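PDB 2OAF: thioesterase superfamily from Jannaschia sp., which probably hydrolyses acyl-CoA-type thioesters as a member of the hotdog-fold thioesterase superfamily. Local coordinates for residues B[135-139]-B[140-144]. Residues are numbered along the deposited sequence; the frame is centred on the assembly and turned at random.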
# COMPACT_ATOMS: atom_id res chain seq x y z
N GLN B 135 -20.75 -7.74 -19.07
CA GLN B 135 -20.98 -8.49 -20.28
C GLN B 135 -20.59 -9.93 -20.02
O GLN B 135 -19.82 -10.21 -19.11
CB GLN B 135 -20.19 -7.92 -21.46
CG GLN B 135 -18.68 -7.99 -21.33
CD GLN B 135 -17.93 -7.50 -22.56
OE1 GLN B 135 -18.33 -7.77 -23.68
NE2 GLN B 135 -16.80 -6.80 -22.35
N PRO B 136 -21.15 -10.87 -20.79
CA PRO B 136 -20.60 -12.21 -20.71
C PRO B 136 -19.14 -12.25 -21.13
O PRO B 136 -18.69 -11.37 -21.86
CB PRO B 136 -21.43 -13.00 -21.71
CG PRO B 136 -22.20 -12.01 -22.50
CD PRO B 136 -22.29 -10.78 -21.71
N ALA B 137 -18.41 -13.28 -20.71
CA ALA B 137 -17.01 -13.44 -21.12
C ALA B 137 -16.92 -13.43 -22.65
O ALA B 137 -17.57 -14.25 -23.30
CB ALA B 137 -16.44 -14.74 -20.58
N PRO B 138 -16.13 -12.50 -23.24
CA PRO B 138 -16.05 -12.47 -24.71
C PRO B 138 -15.39 -13.71 -25.31
O PRO B 138 -14.46 -14.27 -24.73
CB PRO B 138 -15.21 -11.22 -25.01
CG PRO B 138 -15.14 -10.48 -23.75
CD PRO B 138 -15.33 -11.44 -22.63
N ASP B 139 -15.88 -14.12 -26.46
CA ASP B 139 -15.42 -15.32 -27.11
C ASP B 139 -13.92 -15.32 -27.33
O ASP B 139 -13.30 -16.37 -27.20
CB ASP B 139 -16.11 -15.54 -28.49
CG ASP B 139 -17.61 -15.82 -28.39
OD1 ASP B 139 -18.10 -16.17 -27.29
OD2 ASP B 139 -18.29 -15.69 -29.43
N HIS B 140 -13.34 -14.19 -27.71
CA HIS B 140 -11.88 -14.19 -27.99
C HIS B 140 -11.08 -14.43 -26.72
O HIS B 140 -10.05 -15.08 -26.77
CB HIS B 140 -11.37 -12.92 -28.71
CG HIS B 140 -11.44 -11.66 -27.88
ND1 HIS B 140 -12.62 -10.98 -27.66
CD2 HIS B 140 -10.47 -10.95 -27.26
CE1 HIS B 140 -12.38 -9.91 -26.92
NE2 HIS B 140 -11.08 -9.86 -26.67
N LEU B 141 -11.55 -13.92 -25.58
CA LEU B 141 -10.88 -14.22 -24.32
C LEU B 141 -11.10 -15.68 -23.92
O LEU B 141 -10.18 -16.36 -23.48
CB LEU B 141 -11.30 -13.22 -23.23
CG LEU B 141 -10.85 -11.78 -23.54
CD1 LEU B 141 -11.18 -10.86 -22.40
CD2 LEU B 141 -9.32 -11.65 -23.92
N ARG B 142 -12.31 -16.19 -24.10
CA ARG B 142 -12.58 -17.58 -23.82
C ARG B 142 -11.58 -18.48 -24.54
O ARG B 142 -11.11 -19.48 -23.99
CB ARG B 142 -13.99 -17.91 -24.27
CG ARG B 142 -14.37 -19.35 -24.04
CD ARG B 142 -15.82 -19.56 -24.34
NE ARG B 142 -16.70 -18.84 -23.43
CZ ARG B 142 -17.09 -19.31 -22.25
NH1 ARG B 142 -16.65 -20.48 -21.78
NH2 ARG B 142 -17.91 -18.59 -21.51
N ALA B 143 -11.29 -18.16 -25.79
CA ALA B 143 -10.38 -18.97 -26.61
C ALA B 143 -8.96 -18.98 -26.04
O ALA B 143 -8.27 -20.00 -26.10
CB ALA B 143 -10.37 -18.47 -28.05
N LEU B 144 -8.54 -17.86 -25.44
CA LEU B 144 -7.23 -17.77 -24.78
C LEU B 144 -7.19 -18.48 -23.44
O LEU B 144 -6.13 -18.99 -23.04
CB LEU B 144 -6.84 -16.31 -24.48
CG LEU B 144 -6.66 -15.38 -25.66
CD1 LEU B 144 -6.28 -14.00 -25.10
CD2 LEU B 144 -5.62 -15.92 -26.67
O HOH W 1 -17.28 -16.49 -24.71
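Arg142 N donates to Pro138 O over 3.0 Å, an almost straight bond (168° at the hydrogen), and so closes the first turn of helix 139-145, where the loop after strand 133-135 enters this last helix of the chain with Pro138 at its N-cap. One residue on, Ala143 N reaches Asp139 O at 3.0 Å, giving two successive i to i+4 bonds.

One water joins the side chains of Asp139 and Arg142 to the backbone carbonyl of Ala137. It donates to Ala137 O (2.7 Å) and to Asp139 OD1 (2.7 Å), and it accepts from Arg142 NE (2.7 Å), lying in the guanidinium plane at its edge. The carboxylate and the guanidinium make no direct contact, since Asp139 OD1 and Arg142 NE stand 4.9 Å apart. Arg142 sends CG anti to its own N (chi1 179°) and bends at chi3 (-66°), which turns NE to the water. Its outer nitrogens are engaged elsewhere: NH2 donates to the carbonyl of Gly100, and NH1 forms a salt bridge with Glu146 later in the chain.

On another side of the turn the contacts are van der Waals. The Pro138 ring lies alongside Leu141, CD to CD1 at 4.2 Å, while Pro138 CB approaches His140 CE1 obliquely at 3.7 Å. Leu141 CG packs over one face of that imidazole, near its rim. Beyond the turn, Pro138 and Ala137 rest on Phe126 of strand 115-128, and Leu141 meets Val69.

With each guanidinium nitrogen given a partner, the arginine ties the helix start to the preceding loop and to Gly100; Glu146 probably carries most of its charge balance, Asp139 assisting only at longer range.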